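NAD-dependent deacetylase 2 (Archaeoglobus fulgidus, PDB 1S7G) removes acetyl groups from lysine side chains of proteins, among them the archaeal chromatin protein Alba, in a reaction that consumes NAD. Local coordinates at residues Glu180-Asp185 with Pro203-Lys208; Glu10-Ser15 with Ala186-Gly191; His17-Thr22 with Ala96-Asn101. All coordinates share one frame; numbering follows the deposited sequence.

Overall arrangement
From the N terminus, helix 3-13 leads through a short turn into strand 18-22, a central strand of the parallel Rossmann-type sheet. Contact 3 closes the first long loop by pairing 17-22 with 96-101, its neighbour on one flank. Contact 2 closes a longer loop, joining 10-15 to 186-191, the strand on the other flank of 18-22, so that contact 3 nests within it. Contact 1 opens only after contact 3 has closed; its segments, 180-185 and 203-208, bracket strand 186-190, so it crosses contact 2. Together they tie the N-terminal helix, three adjacent strands and two helices into one domain, and His17, Glu180 and His183 from contacts 3 and 1 share a zinc ion.

Contact 1. Residues Glu180-Asp185 with Pro203-Lys208; sequences EAKHCD and PYIAKK. With ZN (zinc ion), chain G.
Ala181 and Ile205 meet methyl to methyl where the C-terminal end of helix 171-183 lies against helix 202-209, the two helices that precede and follow strand 186-190 in the Rossmann-type domain. The side chain of Ile205 carries much of the contact. Its CB points toward 180-185 and splits into two branches, of which CG2 does the touching: it lies 3.8 Å from CB of Ala181 and 3.6 Å from CG of Lys182. With chi1 at -75°, CG2 lies opposite the backbone N and takes the side facing Ala181 and Lys182, while CG1 and CD1 make no close contact with 180-185. Lys182 meets this methyl with the first part of its chain, then runs on extended to an ammonium group that forms salt bridges with Glu48 and Asp46 of the second subunit.

One residue further along, small side chains let the backbones come close. The CA atoms of Ala181 and Ala206 are 4.6 Å apart, and CA of Ala206 makes a CA-H...O contact with Ala181 O at 3.2 Å, with an angle of 142° at the hydrogen. The methyl of Ala206 lies against the same oxygen and is 4.1 Å from CB of Ala181, while SG of Cys184 also touches the Ala206 methyl. The same methyl also packs on Phe187 and Met213 of the sheet.

Glu180 and His183 take no part in the packing against 203-208 and bind a zinc ion instead, Glu180 through both carboxylate oxygens and His183 through NE2, at 2.2 Å; His17 and His130 of the third subunit complete the site. The chemistry is thus divided: methyl groups and a CA-H...O contact join the helices, while metal and charge link this region to neighbouring subunits.

Contact 2. Residues Glu10-Ser15 with Ala186-Gly191; sequences EILAKS and AFMVVG. With NAD (nicotinamide-adenine-dinucleotide), chain L.
Ser15 and Ala186 touch where the turn after helix 3-13 passes the start of strand 186-190, one of the parallel strands of the Rossmann-type sheet that forms the NAD-binding domain of sirtuins. The bump here is the single methyl of Ala186, which points toward the N-terminal segment. Three side chains form the shallow hollow around it. CB and OG of Ser15 both lie 3.7 Å from the methyl, CD2 of Leu12 follows at 4.3 Å, and CG2 of Ile11 makes a looser contact at 4.4 Å.

Two residues along the strand, Met188 points to the same side of the sheet. Its chain leaves the strand nearly extended through CG and SD, which brings the sulfur to CD1 of Leu12 at 4.2 Å. Leu12 therefore bridges the two strand residues, CD2 touching Ala186 and CD1 touching Met188. Ile242 of helix 235-250 packs against the same leucine, and Leu239 covers Met188, so the C-terminal helix shares this face of the sheet with helix 3-13. Phe187, between the two, turns to the opposite face.

At its other end the strand gives way to Gly191, an NAD-binding residue whose C atom lies 3.3 Å from O4B of the NAD.

Ser15 is held in place by its own turn. Its chi1 of 57° turns OG back to the carbonyl of Leu12. A valine here has no hydroxyl, and Leu12 O would probably be left with the backbone N of that residue as its one donor from this turn, the side chain no longer tied to the helix. Leu12 O accepts two bonds: one from Ser15 N at 2.8 Å and one from Ser15 OG at 2.9 Å, the hydroxyl tilted 15° from the carbonyl plane.

Contact 3. Residues His17-Thr22 with Ala96-Asn101; sequences HAVVFT and AVITQN. With ZN (zinc ion), chain G; NAD (nicotinamide-adenine-dinucleotide), chain L.
Thr22 and Ile98 each have 76 Å² buried where strands 18-22 and 94-99 run side by side in the parallel sheet of the Rossmann-type domain. Four bridges keep the register, from Val19 with Ala96 to Thr22 with Thr99. Ile98 is held to strand 18-22 by both its backbone N and its backbone O: N donates to Val20 O at 2.8 Å, and O accepts from Thr22 N.

Its side chain lies on the same face as Val19 and Phe21 and divides between them. With chi1 at -61°, CG1 sits beside the backbone N and takes CD1 to CG1 of Val19 at 3.7 Å, whereas CG2 meets CD1 of Phe21 at the same distance. The side chains of Phe21 and Ile98 cross at about a right angle. Beyond Ile98, the tip of the ring, CZ, reaches the amide of Gln100, whose OE1 lies in the ring plane at its edge; ring and amide planes are 73° apart. Gln100, an NAD-binding residue, extends NE2 to O5D of the cofactor in a weak hydrogen bond of 3.2 Å.

Thr22 turns to the face it shares with Val20 and Val97. Its backbone O accepts from Gln100 N, carrying the ladder past the end of the strand, and its OG1 also bonds to His106 in the same chain. OG1 of Thr99 joins two hydrogen bonds: it is 2.8 Å from Thr22 OG1, in a hydrogen bond that either hydroxyl could donate, and it accepts a hydrogen bond from Asn101 N at 3.0 Å, closing an ST turn.

Contact 1. Residues Glu180-Asp185 with Pro203-Lys208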
loop_
_atom_site.group_PDB
_atom_site.type_symbol
_atom_site.label_atom_id
_atom_site.label_comp_id
_atom_site.label_asym_id
_atom_site.label_seq_id
_atom_site.Cartn_x
_atom_site.Cartn_y
_atom_site.Cartn_z
ATOM N N GLU A 180 -2.598 2.615 3.433
ATOM C CA GLU A 180 -2.146 3.631 2.502
ATOM C C GLU A 180 -2.921 4.940 2.702
ATOM O O GLU A 180 -2.335 6.018 2.734
ATOM C CB GLU A 180 -2.322 3.109 1.074
ATOM C CG GLU A 180 -1.590 3.883 0.042
ATOM C CD GLU A 180 -0.129 4.060 0.403
ATOM O OE1 GLU A 180 0.266 5.206 0.708
ATOM O OE2 GLU A 180 0.615 3.058 0.393
ATOM N N ALA A 181 -4.239 4.850 2.855
ATOM C CA ALA A 181 -5.046 6.050 3.050
ATOM C C ALA A 181 -4.752 6.719 4.386
ATOM O O ALA A 181 -4.885 7.930 4.511
ATOM C CB ALA A 181 -6.539 5.713 2.955
ATOM N N LYS A 182 -4.329 5.934 5.373
ATOM C CA LYS A 182 -4.041 6.462 6.705
ATOM C C LYS A 182 -2.704 7.165 6.882
ATOM O O LYS A 182 -2.545 7.961 7.809
ATOM C CB LYS A 182 -4.152 5.351 7.759
ATOM C CG LYS A 182 -5.578 4.970 8.109
ATOM C CD LYS A 182 -5.610 4.026 9.307
ATOM C CE LYS A 182 -7.038 3.664 9.703
ATOM N NZ LYS A 182 -7.065 2.677 10.818
ATOM N N HIS A 183 -1.735 6.885 6.018
ATOM C CA HIS A 183 -0.445 7.537 6.179
ATOM C C HIS A 183 0.004 8.374 4.987
ATOM O O HIS A 183 1.122 8.868 4.971
ATOM C CB HIS A 183 0.631 6.501 6.551
ATOM C CG HIS A 183 1.042 5.608 5.421
ATOM N ND1 HIS A 183 1.144 4.240 5.557
ATOM C CD2 HIS A 183 1.428 5.888 4.154
ATOM C CE1 HIS A 183 1.576 3.718 4.425
ATOM N NE2 HIS A 183 1.758 4.696 3.557
ATOM N N CYS A 184 -0.859 8.544 3.989
ATOM C CA CYS A 184 -0.488 9.362 2.839
ATOM C C CYS A 184 -0.601 10.837 3.243
ATOM O O CYS A 184 -1.275 11.164 4.222
ATOM C CB CYS A 184 -1.411 9.081 1.645
ATOM S SG CYS A 184 -3.154 9.599 1.842
ATOM N N ASP A 185 0.062 11.727 2.505
ATOM C CA ASP A 185 -0.024 13.146 2.823
ATOM C C ASP A 185 -0.902 13.849 1.793
ATOM O O ASP A 185 -1.306 14.992 1.978
ATOM C CB ASP A 185 1.378 13.774 2.923
ATOM C CG ASP A 185 2.179 13.664 1.640
ATOM O OD1 ASP A 185 2.002 12.684 0.896
ATOM O OD2 ASP A 185 3.013 14.560 1.389
ATOM N N PRO A 203 -11.708 7.758 0.955
ATOM C CA PRO A 203 -11.507 9.214 1.011
ATOM C C PRO A 203 -11.708 9.765 2.430
ATOM O O PRO A 203 -10.955 10.642 2.880
ATOM C CB PRO A 203 -12.559 9.746 0.033
ATOM C CG PRO A 203 -12.651 8.638 -0.981
ATOM C CD PRO A 203 -12.678 7.404 -0.095
ATOM N N TYR A 204 -12.720 9.249 3.128
ATOM C CA TYR A 204 -13.022 9.677 4.501
ATOM C C TYR A 204 -11.942 9.222 5.462
ATOM O O TYR A 204 -11.673 9.889 6.463
ATOM C CB TYR A 204 -14.382 9.130 4.950
ATOM C CG TYR A 204 -15.550 9.883 4.338
ATOM C CD1 TYR A 204 -15.959 11.111 4.861
ATOM C CD2 TYR A 204 -16.203 9.400 3.205
ATOM C CE1 TYR A 204 -16.987 11.848 4.270
ATOM C CE2 TYR A 204 -17.238 10.132 2.602
ATOM C CZ TYR A 204 -17.620 11.357 3.145
ATOM O OH TYR A 204 -18.614 12.105 2.560
ATOM N N ILE A 205 -11.331 8.079 5.164
ATOM C CA ILE A 205 -10.262 7.566 6.002
ATOM C C ILE A 205 -9.045 8.476 5.839
ATOM O O ILE A 205 -8.446 8.890 6.833
ATOM C CB ILE A 205 -9.900 6.116 5.620
ATOM C CG1 ILE A 205 -10.985 5.168 6.144
ATOM C CG2 ILE A 205 -8.533 5.739 6.196
ATOM C CD1 ILE A 205 -10.835 3.728 5.669
ATOM N N ALA A 206 -8.695 8.808 4.595
ATOM C CA ALA A 206 -7.549 9.692 4.358
ATOM C C ALA A 206 -7.832 11.081 4.936
ATOM O O ALA A 206 -6.951 11.707 5.518
ATOM C CB ALA A 206 -7.235 9.790 2.855
ATOM N N LYS A 207 -9.069 11.551 4.784
ATOM C CA LYS A 207 -9.452 12.859 5.307
ATOM C C LYS A 207 -9.232 12.913 6.826
ATOM O O LYS A 207 -8.622 13.846 7.330
ATOM C CB LYS A 207 -10.923 13.146 4.984
ATOM C CG LYS A 207 -11.438 14.488 5.496
ATOM C CD LYS A 207 -10.847 15.635 4.699
ATOM C CE LYS A 207 -11.417 16.979 5.133
ATOM N NZ LYS A 207 -10.907 18.080 4.264
ATOM N N LYS A 208 -9.718 11.911 7.555
ATOM C CA LYS A 208 -9.536 11.893 9.010
ATOM C C LYS A 208 -8.052 11.840 9.401
ATOM O O LYS A 208 -7.647 12.410 10.416
ATOM C CB LYS A 208 -10.264 10.699 9.653
ATOM C CG LYS A 208 -10.091 10.636 11.177
ATOM C CD LYS A 208 -10.551 9.308 11.773
ATOM C CE LYS A 208 -12.022 9.329 12.176
ATOM N NZ LYS A 208 -12.249 10.142 13.406
HETATM ZN ZN ZN G . 2.353 4.341 1.451
#

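Contact 2. Residues Glu10-Ser15 with Ala186-Gly191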
loop_
_atom_site.group_PDB
_atom_site.type_symbol
_atom_site.label_atom_id
_atom_site.label_comp_id
_atom_site.label_asym_id
_atom_site.label_seq_id
_atom_site.Cartn_x
_atom_site.Cartn_y
_atom_site.Cartn_z
ATOM N N GLU A 10 -0.125 22.476 -6.784
ATOM C CA GLU A 10 0.584 23.017 -5.632
ATOM C C GLU A 10 0.646 21.974 -4.523
ATOM O O GLU A 10 1.702 21.738 -3.939
ATOM C CB GLU A 10 -0.110 24.284 -5.120
ATOM C CG GLU A 10 -0.281 25.351 -6.189
ATOM C CD GLU A 10 -0.778 26.678 -5.642
ATOM O OE1 GLU A 10 -1.820 26.695 -4.945
ATOM O OE2 GLU A 10 -0.124 27.710 -5.918
ATOM N N ILE A 11 -0.492 21.343 -4.239
ATOM C CA ILE A 11 -0.553 20.319 -3.202
ATOM C C ILE A 11 0.381 19.149 -3.526
ATOM O O ILE A 11 1.164 18.709 -2.685
ATOM C CB ILE A 11 -1.998 19.789 -3.046
ATOM C CG1 ILE A 11 -2.873 20.875 -2.417
ATOM C CG2 ILE A 11 -2.005 18.503 -2.215
ATOM C CD1 ILE A 11 -4.349 20.530 -2.366
ATOM N N LEU A 12 0.292 18.650 -4.751
ATOM C CA LEU A 12 1.119 17.531 -5.157
ATOM C C LEU A 12 2.599 17.880 -5.140
ATOM O O LEU A 12 3.403 17.138 -4.576
ATOM C CB LEU A 12 0.690 17.033 -6.541
ATOM C CG LEU A 12 -0.675 16.331 -6.513
ATOM C CD1 LEU A 12 -1.101 15.936 -7.913
ATOM C CD2 LEU A 12 -0.589 15.097 -5.614
ATOM N N ALA A 13 2.957 19.009 -5.745
ATOM C CA ALA A 13 4.354 19.426 -5.781
ATOM C C ALA A 13 4.942 19.447 -4.378
ATOM O O ALA A 13 6.149 19.297 -4.201
ATOM C CB ALA A 13 4.479 20.806 -6.419
ATOM N N LYS A 14 4.081 19.620 -3.383
ATOM C CA LYS A 14 4.523 19.674 -1.998
ATOM C C LYS A 14 4.399 18.355 -1.245
ATOM O O LYS A 14 4.834 18.258 -0.101
ATOM C CB LYS A 14 3.750 20.759 -1.250
ATOM N N SER A 15 3.806 17.341 -1.862
ATOM C CA SER A 15 3.663 16.070 -1.162
ATOM C C SER A 15 4.747 15.063 -1.544
ATOM O O SER A 15 5.238 15.058 -2.675
ATOM C CB SER A 15 2.276 15.477 -1.417
ATOM O OG SER A 15 2.046 15.306 -2.801
ATOM N N ALA A 186 -1.224 13.126 0.725
ATOM C CA ALA A 186 -2.084 13.629 -0.338
ATOM C C ALA A 186 -2.881 12.444 -0.893
ATOM O O ALA A 186 -2.315 11.390 -1.192
ATOM C CB ALA A 186 -1.252 14.261 -1.436
ATOM N N PHE A 187 -4.191 12.617 -1.031
ATOM C CA PHE A 187 -5.053 11.552 -1.539
ATOM C C PHE A 187 -5.879 12.104 -2.704
ATOM O O PHE A 187 -6.717 12.981 -2.511
ATOM C CB PHE A 187 -5.981 11.055 -0.418
ATOM C CG PHE A 187 -6.790 9.829 -0.780
ATOM C CD1 PHE A 187 -6.287 8.551 -0.553
ATOM C CD2 PHE A 187 -8.060 9.955 -1.343
ATOM C CE1 PHE A 187 -7.033 7.414 -0.878
ATOM C CE2 PHE A 187 -8.823 8.822 -1.677
ATOM C CZ PHE A 187 -8.307 7.550 -1.443
ATOM N N MET A 188 -5.657 11.574 -3.904
ATOM C CA MET A 188 -6.372 12.040 -5.092
ATOM C C MET A 188 -7.267 10.983 -5.740
ATOM O O MET A 188 -6.833 9.868 -6.009
ATOM C CB MET A 188 -5.362 12.571 -6.127
ATOM C CG MET A 188 -5.969 13.034 -7.451
ATOM S SD MET A 188 -4.795 14.009 -8.459
ATOM C CE MET A 188 -3.911 12.712 -9.358
ATOM N N VAL A 189 -8.518 11.347 -5.988
ATOM C CA VAL A 189 -9.476 10.450 -6.623
ATOM C C VAL A 189 -9.625 10.843 -8.087
ATOM O O VAL A 189 -9.748 12.025 -8.409
ATOM C CB VAL A 189 -10.864 10.530 -5.947
ATOM C CG1 VAL A 189 -11.868 9.723 -6.735
ATOM C CG2 VAL A 189 -10.789 10.003 -4.514
ATOM N N VAL A 190 -9.611 9.856 -8.974
ATOM C CA VAL A 190 -9.744 10.129 -10.401
ATOM C C VAL A 190 -10.732 9.166 -11.038
ATOM O O VAL A 190 -10.513 7.964 -11.042
ATOM C CB VAL A 190 -8.383 9.988 -11.141
ATOM C CG1 VAL A 190 -8.550 10.328 -12.606
ATOM C CG2 VAL A 190 -7.333 10.899 -10.505
ATOM N N GLY A 191 -11.824 9.703 -11.569
ATOM C CA GLY A 191 -12.812 8.872 -12.232
ATOM C C GLY A 191 -13.560 7.817 -11.428
ATOM O O GLY A 191 -13.722 6.686 -11.891
HETATM P PA NAD L . -18.545 4.431 -11.550
HETATM O O1A NAD L . -19.425 4.445 -10.445
HETATM O O2A NAD L . -19.146 3.949 -12.773
HETATM O O5B NAD L . -17.954 5.868 -11.606
HETATM C C5B NAD L . -17.032 6.419 -12.638
HETATM C C4B NAD L . -17.030 7.943 -12.441
HETATM O O4B NAD L . -16.114 8.490 -13.428
HETATM C C3B NAD L . -18.426 8.686 -12.677
HETATM O O3B NAD L . -18.698 9.368 -11.421
HETATM C C2B NAD L . -18.253 9.640 -13.856
HETATM O O2B NAD L . -18.836 10.908 -13.820
HETATM C C1B NAD L . -16.691 9.666 -14.004
HETATM N N9A NAD L . -16.182 9.713 -15.404
HETATM C C8A NAD L . -16.633 9.261 -16.641
HETATM N N7A NAD L . -15.798 9.543 -17.630
HETATM C C5A NAD L . -14.730 10.196 -17.128
HETATM C C6A NAD L . -13.393 10.805 -17.659
HETATM N N6A NAD L . -13.030 10.791 -18.867
HETATM N N1A NAD L . -12.514 11.416 -16.710
HETATM C C2A NAD L . -12.756 11.545 -15.317
HETATM N N3A NAD L . -14.004 10.989 -14.780
HETATM C C4A NAD L . -14.952 10.322 -15.702
HETATM O O3 NAD L . -17.273 3.605 -11.285
HETATM P PN NAD L . -16.447 3.314 -10.019
HETATM O O1N NAD L . -16.417 4.505 -9.254
HETATM O O2N NAD L . -15.182 2.743 -10.541
HETATM O O5D NAD L . -17.423 2.216 -9.203
HETATM C C5D NAD L . -17.602 0.904 -9.802
HETATM C C4D NAD L . -18.179 -0.177 -8.926
HETATM O O4D NAD L . -19.259 0.282 -7.979
HETATM C C3D NAD L . -18.822 -1.330 -9.781
HETATM O O3D NAD L . -18.435 -2.656 -9.257
HETATM C C2D NAD L . -20.410 -1.030 -9.755
HETATM O O2D NAD L . -21.271 -2.183 -9.930
HETATM C C1D NAD L . -20.615 -0.233 -8.370
HETATM N N1N NAD L . -21.598 0.938 -8.455
HETATM C C2N NAD L . -22.981 0.675 -7.888
HETATM C C3N NAD L . -23.976 1.713 -7.863
HETATM C C7N NAD L . -25.399 1.481 -7.339
HETATM O O7N NAD L . -26.199 2.502 -7.181
HETATM N N7N NAD L . -25.799 0.189 -7.115
HETATM C C4N NAD L . -23.601 3.155 -8.445
HETATM C C5N NAD L . -22.200 3.432 -9.039
HETATM C C6N NAD L . -21.218 2.305 -9.030
#

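Contact 3. Residues His17-Thr22 with Ala96-Asn101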
loop_
_atom_site.group_PDB
_atom_site.type_symbol
_atom_site.label_atom_id
_atom_site.label_comp_id
_atom_site.label_asym_id
_atom_site.label_seq_id
_atom_site.Cartn_x
_atom_site.Cartn_y
_atom_site.Cartn_z
ATOM N N HIS A 17 4.324 11.641 -0.435
ATOM C CA HIS A 17 3.739 10.315 -0.307
ATOM C C HIS A 17 2.263 10.343 -0.658
ATOM O O HIS A 17 1.407 10.039 0.176
ATOM C CB HIS A 17 3.919 9.807 1.116
ATOM C CG HIS A 17 3.877 8.318 1.230
ATOM N ND1 HIS A 17 5.001 7.560 1.471
ATOM C CD2 HIS A 17 2.849 7.444 1.115
ATOM C CE1 HIS A 17 4.668 6.282 1.503
ATOM N NE2 HIS A 17 3.368 6.185 1.289
ATOM N N ALA A 18 1.972 10.704 -1.902
ATOM C CA ALA A 18 0.601 10.797 -2.370
ATOM C C ALA A 18 0.066 9.487 -2.932
ATOM O O ALA A 18 0.806 8.701 -3.521
ATOM C CB ALA A 18 0.494 11.894 -3.418
ATOM N N VAL A 19 -1.231 9.262 -2.744
ATOM C CA VAL A 19 -1.889 8.061 -3.239
ATOM C C VAL A 19 -2.991 8.460 -4.230
ATOM O O VAL A 19 -3.644 9.486 -4.067
ATOM C CB VAL A 19 -2.509 7.249 -2.073
ATOM C CG1 VAL A 19 -3.182 6.005 -2.600
ATOM C CG2 VAL A 19 -1.429 6.867 -1.087
ATOM N N VAL A 20 -3.189 7.651 -5.262
ATOM C CA VAL A 20 -4.210 7.935 -6.264
ATOM C C VAL A 20 -5.239 6.804 -6.307
ATOM O O VAL A 20 -4.879 5.638 -6.474
ATOM C CB VAL A 20 -3.578 8.076 -7.666
ATOM C CG1 VAL A 20 -4.638 8.434 -8.682
ATOM C CG2 VAL A 20 -2.481 9.125 -7.643
ATOM N N PHE A 21 -6.514 7.140 -6.139
ATOM C CA PHE A 21 -7.569 6.129 -6.196
ATOM C C PHE A 21 -8.285 6.338 -7.513
ATOM O O PHE A 21 -8.700 7.449 -7.812
ATOM C CB PHE A 21 -8.575 6.303 -5.054
ATOM C CG PHE A 21 -9.722 5.337 -5.117
ATOM C CD1 PHE A 21 -9.648 4.106 -4.470
ATOM C CD2 PHE A 21 -10.855 5.629 -5.880
ATOM C CE1 PHE A 21 -10.680 3.179 -4.583
ATOM C CE2 PHE A 21 -11.899 4.707 -6.004
ATOM C CZ PHE A 21 -11.808 3.481 -5.356
ATOM N N THR A 22 -8.445 5.280 -8.299
ATOM C CA THR A 22 -9.098 5.414 -9.596
ATOM C C THR A 22 -10.267 4.468 -9.810
ATOM O O THR A 22 -10.276 3.348 -9.313
ATOM C CB THR A 22 -8.085 5.216 -10.750
ATOM O OG1 THR A 22 -7.636 3.855 -10.780
ATOM C CG2 THR A 22 -6.887 6.119 -10.553
ATOM N N ALA A 96 1.592 5.129 -4.416
ATOM C CA ALA A 96 0.700 4.004 -4.603
ATOM C C ALA A 96 -0.530 4.366 -5.403
ATOM O O ALA A 96 -1.012 5.495 -5.357
ATOM C CB ALA A 96 0.283 3.447 -3.257
ATOM N N VAL A 97 -1.027 3.394 -6.151
ATOM C CA VAL A 97 -2.241 3.580 -6.922
ATOM C C VAL A 97 -3.212 2.519 -6.428
ATOM O O VAL A 97 -2.887 1.340 -6.414
ATOM C CB VAL A 97 -2.007 3.386 -8.430
ATOM C CG1 VAL A 97 -3.327 3.276 -9.148
ATOM C CG2 VAL A 97 -1.220 4.560 -8.988
ATOM N N ILE A 98 -4.382 2.949 -5.982
ATOM C CA ILE A 98 -5.408 2.025 -5.518
ATOM C C ILE A 98 -6.479 2.090 -6.594
ATOM O O ILE A 98 -6.953 3.173 -6.939
ATOM C CB ILE A 98 -6.024 2.473 -4.185
ATOM C CG1 ILE A 98 -4.948 2.533 -3.105
ATOM C CG2 ILE A 98 -7.129 1.517 -3.789
ATOM C CD1 ILE A 98 -5.420 3.176 -1.817
ATOM N N THR A 99 -6.870 0.947 -7.132
ATOM C CA THR A 99 -7.865 0.986 -8.185
ATOM C C THR A 99 -8.927 -0.073 -8.072
ATOM O O THR A 99 -8.723 -1.126 -7.459
ATOM C CB THR A 99 -7.206 0.880 -9.593
ATOM O OG1 THR A 99 -8.191 1.124 -10.602
ATOM C CG2 THR A 99 -6.615 -0.503 -9.817
ATOM N N GLN A 100 -10.075 0.241 -8.662
ATOM C CA GLN A 100 -11.204 -0.663 -8.705
ATOM C C GLN A 100 -11.279 -1.279 -10.090
ATOM O O GLN A 100 -12.067 -2.185 -10.325
ATOM C CB GLN A 100 -12.503 0.083 -8.396
ATOM C CG GLN A 100 -12.779 0.142 -6.909
ATOM C CD GLN A 100 -14.115 0.765 -6.564
ATOM O OE1 GLN A 100 -14.537 0.724 -5.407
ATOM N NE2 GLN A 100 -14.783 1.350 -7.552
ATOM N N ASN A 101 -10.459 -0.789 -11.012
ATOM C CA ASN A 101 -10.472 -1.332 -12.369
ATOM C C ASN A 101 -9.729 -2.661 -12.457
ATOM O O ASN A 101 -8.809 -2.923 -11.685
ATOM C CB ASN A 101 -9.858 -0.330 -13.350
ATOM C CG ASN A 101 -10.547 1.012 -13.300
ATOM O OD1 ASN A 101 -11.751 1.083 -13.068
ATOM N ND2 ASN A 101 -9.794 2.085 -13.528
HETATM ZN ZN ZN G . 2.353 4.341 1.451
HETATM P PA NAD L . -18.545 4.431 -11.550
HETATM O O1A NAD L . -19.425 4.445 -10.445
HETATM O O2A NAD L . -19.146 3.949 -12.773
HETATM O O5B NAD L . -17.954 5.868 -11.606
HETATM C C5B NAD L . -17.032 6.419 -12.638
HETATM C C4B NAD L . -17.030 7.943 -12.441
HETATM O O4B NAD L . -16.114 8.490 -13.428
HETATM C C3B NAD L . -18.426 8.686 -12.677
HETATM O O3B NAD L . -18.698 9.368 -11.421
HETATM C C2B NAD L . -18.253 9.640 -13.856
HETATM O O2B NAD L . -18.836 10.908 -13.820
HETATM C C1B NAD L . -16.691 9.666 -14.004
HETATM N N9A NAD L . -16.182 9.713 -15.404
HETATM C C8A NAD L . -16.633 9.261 -16.641
HETATM N N7A NAD L . -15.798 9.543 -17.630
HETATM C C5A NAD L . -14.730 10.196 -17.128
HETATM C C6A NAD L . -13.393 10.805 -17.659
HETATM N N6A NAD L . -13.030 10.791 -18.867
HETATM N N1A NAD L . -12.514 11.416 -16.710
HETATM C C2A NAD L . -12.756 11.545 -15.317
HETATM N N3A NAD L . -14.004 10.989 -14.780
HETATM C C4A NAD L . -14.952 10.322 -15.702
HETATM O O3 NAD L . -17.273 3.605 -11.285
HETATM P PN NAD L . -16.447 3.314 -10.019
HETATM O O1N NAD L . -16.417 4.505 -9.254
HETATM O O2N NAD L . -15.182 2.743 -10.541
HETATM O O5D NAD L . -17.423 2.216 -9.203
HETATM C C5D NAD L . -17.602 0.904 -9.802
HETATM C C4D NAD L . -18.179 -0.177 -8.926
HETATM O O4D NAD L . -19.259 0.282 -7.979
HETATM C C3D NAD L . -18.822 -1.330 -9.781
HETATM O O3D NAD L . -18.435 -2.656 -9.257
HETATM C C2D NAD L . -20.410 -1.030 -9.755
HETATM O O2D NAD L . -21.271 -2.183 -9.930
HETATM C C1D NAD L . -20.615 -0.233 -8.370
HETATM N N1N NAD L . -21.598 0.938 -8.455
HETATM C C2N NAD L . -22.981 0.675 -7.888
HETATM C C3N NAD L . -23.976 1.713 -7.863
HETATM C C7N NAD L . -25.399 1.481 -7.339
HETATM O O7N NAD L . -26.199 2.502 -7.181
HETATM N N7N NAD L . -25.799 0.189 -7.115
HETATM C C4N NAD L . -23.601 3.155 -8.445
HETATM C C5N NAD L . -22.200 3.432 -9.039
HETATM C C6N NAD L . -21.218 2.305 -9.030
#